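Protease VP4 (Blotched snakehead virus, PDB 2GEF) cleaves peptide bonds as a birnavirus serine protease with a serine/lysine catalytic dyad, probably processing the viral polyprotein of which it is itself a part. Local coordinates at residues A176-G181 with G192-I197. Numbering follows the deposited sequence.
Sequences AAHKIG and GEDTRI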
loop_
_atom_site.group_PDB
_atom_site.type_symbol
_atom_site.label_atom_id
_atom_site.label_comp_id
_atom_site.label_asym_id
_atom_site.label_seq_id
_atom_site.Cartn_x
_atom_site.Cartn_y
_atom_site.Cartn_z
ATOM N N ALA A 176 8.293 5.959 3.750
ATOM C CA ALA A 176 8.341 4.572 3.356
ATOM C C ALA A 176 8.509 4.549 1.855
ATOM O O ALA A 176 9.216 3.720 1.272
ATOM C CB ALA A 176 7.003 3.892 3.808
ATOM N N ALA A 177 7.886 5.485 1.206
ATOM C CA ALA A 177 7.990 5.547 -0.221
ATOM C C ALA A 177 9.365 6.078 -0.620
ATOM O O ALA A 177 9.938 5.551 -1.534
ATOM C CB ALA A 177 6.882 6.494 -0.775
ATOM N N HIS A 178 9.855 7.157 0.016
ATOM C CA HIS A 178 11.085 7.917 -0.396
ATOM C C HIS A 178 12.335 7.017 -0.115
ATOM O O HIS A 178 13.303 7.018 -0.876
ATOM C CB HIS A 178 11.130 9.254 0.369
ATOM C CG HIS A 178 10.009 10.186 0.022
ATOM N ND1 HIS A 178 9.955 11.482 0.533
ATOM C CD2 HIS A 178 8.918 10.050 -0.825
ATOM C CE1 HIS A 178 8.867 12.098 0.054
ATOM N NE2 HIS A 178 8.235 11.267 -0.803
ATOM N N LYS A 179 12.214 6.154 0.905
ATOM C CA LYS A 179 13.246 5.280 1.261
ATOM C C LYS A 179 13.688 4.439 0.092
ATOM O O LYS A 179 14.870 4.041 -0.055
ATOM C CB LYS A 179 12.854 4.440 2.485
ATOM C CG LYS A 179 14.073 3.532 2.956
ATOM C CD LYS A 179 13.639 2.462 4.039
ATOM C CE LYS A 179 14.835 1.547 4.605
ATOM N NZ LYS A 179 14.520 0.404 5.694
ATOM N N ILE A 180 12.747 4.097 -0.760
ATOM C CA ILE A 180 13.223 3.468 -1.939
ATOM C C ILE A 180 13.136 4.296 -3.193
ATOM O O ILE A 180 13.096 3.734 -4.199
ATOM C CB ILE A 180 12.644 2.061 -2.095
ATOM C CG1 ILE A 180 11.122 2.083 -2.293
ATOM C CG2 ILE A 180 13.070 1.155 -0.908
ATOM C CD1 ILE A 180 10.718 0.745 -2.834
ATOM N N GLY A 181 13.139 5.652 -3.106
ATOM C CA GLY A 181 13.123 6.500 -4.374
ATOM C C GLY A 181 11.767 6.695 -5.116
ATOM O O GLY A 181 11.755 7.185 -6.200
ATOM N N GLY A 192 1.260 15.284 3.114
ATOM C CA GLY A 192 2.567 14.577 3.014
ATOM C C GLY A 192 2.859 13.956 1.651
ATOM O O GLY A 192 4.014 13.589 1.353
ATOM N N GLU A 193 1.848 13.834 0.818
ATOM C CA GLU A 193 2.050 13.159 -0.511
ATOM C C GLU A 193 2.901 14.064 -1.425
ATOM O O GLU A 193 2.750 15.263 -1.362
ATOM C CB GLU A 193 0.689 12.699 -1.245
ATOM C CG GLU A 193 -0.126 13.893 -1.789
ATOM C CD GLU A 193 -0.936 14.669 -0.671
ATOM O OE1 GLU A 193 -0.914 14.218 0.522
ATOM O OE2 GLU A 193 -1.628 15.704 -0.978
ATOM N N ASP A 194 3.739 13.487 -2.291
ATOM C CA ASP A 194 4.403 14.262 -3.311
ATOM C C ASP A 194 3.457 14.835 -4.421
ATOM O O ASP A 194 3.686 15.921 -4.933
ATOM C CB ASP A 194 5.525 13.336 -3.881
ATOM C CG ASP A 194 6.471 12.891 -2.780
ATOM O OD1 ASP A 194 7.174 13.749 -2.262
ATOM O OD2 ASP A 194 6.539 11.720 -2.373
ATOM N N THR A 195 2.431 14.063 -4.779
ATOM C CA THR A 195 1.422 14.409 -5.753
ATOM C C THR A 195 0.062 14.071 -5.314
ATOM O O THR A 195 -0.158 12.967 -4.953
ATOM C CB THR A 195 1.631 13.544 -6.945
ATOM O OG1 THR A 195 3.004 13.697 -7.287
ATOM C CG2 THR A 195 0.724 13.942 -8.181
ATOM N N ARG A 196 -0.848 15.022 -5.346
ATOM C CA ARG A 196 -2.188 14.835 -4.794
ATOM C C ARG A 196 -3.184 14.368 -5.822
ATOM O O ARG A 196 -3.300 14.993 -6.853
ATOM C CB ARG A 196 -2.710 16.145 -4.225
ATOM C CG ARG A 196 -3.906 15.913 -3.257
ATOM C CD ARG A 196 -4.319 17.320 -3.059
ATOM N NE ARG A 196 -5.602 17.613 -2.506
ATOM C CZ ARG A 196 -5.929 17.472 -1.226
ATOM N NH1 ARG A 196 -7.118 17.927 -0.803
ATOM N NH2 ARG A 196 -5.083 16.906 -0.376
ATOM N N ILE A 197 -3.936 13.291 -5.536
ATOM C CA ILE A 197 -4.765 12.714 -6.556
ATOM C C ILE A 197 -6.079 12.443 -5.882
ATOM O O ILE A 197 -6.074 11.759 -4.869
ATOM C CB ILE A 197 -4.102 11.383 -7.108
ATOM C CG1 ILE A 197 -2.952 11.632 -8.140
ATOM C CG2 ILE A 197 -5.086 10.619 -7.739
ATOM C CD1 ILE A 197 -3.222 12.664 -9.285
#
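H178 and D194 each set CG anti to their own carbonyl carbon, chi1 -65° and -58°, and with these torsions the two side chains approach from opposite directions, bridging the 9.7 Å between CA of H178 and CA of D194. What meets is the edge of the imidazole and one carboxylate oxygen: NE2 of H178 donates to OD2 of D194, which lies near the ring plane. The bond is nearly straight, with 163° at the hydrogen, but the 2.4 Å between NE2 of H178 and OD2 of D194 is very short, and that exact length is doubtful. Ring and carboxylate are twisted 32° apart, and OD1 of D194 stands 3.3 Å from CE1 of H178. The same OD2 also accepts the backbone N of L184, while the side chain of D194 rests on P183. The pair is thus an example of how one carboxylate oxygen, shared by a side-chain donor and a backbone N-H, links two parts of a fold, here the helix end and the start of strand 184-186.

Helix 170-178, which carries the catalytic K173, stops here in a Schellman motif: G181, at positive phi, sends its N 2.6 Å to O of H178, and L182 N returns to O of A177. D194 comes just before edge strand 195-196, whose T195 bonds to G186 through the backbone. The contact therefore clips the end of the catalytic lysine's helix to the approach of that strand, at the protein surface. Chemically, a carboxylate accepting from NE2 would be expected to favour a protonated imidazole, although solvent at this exposed site probably weakens the effect.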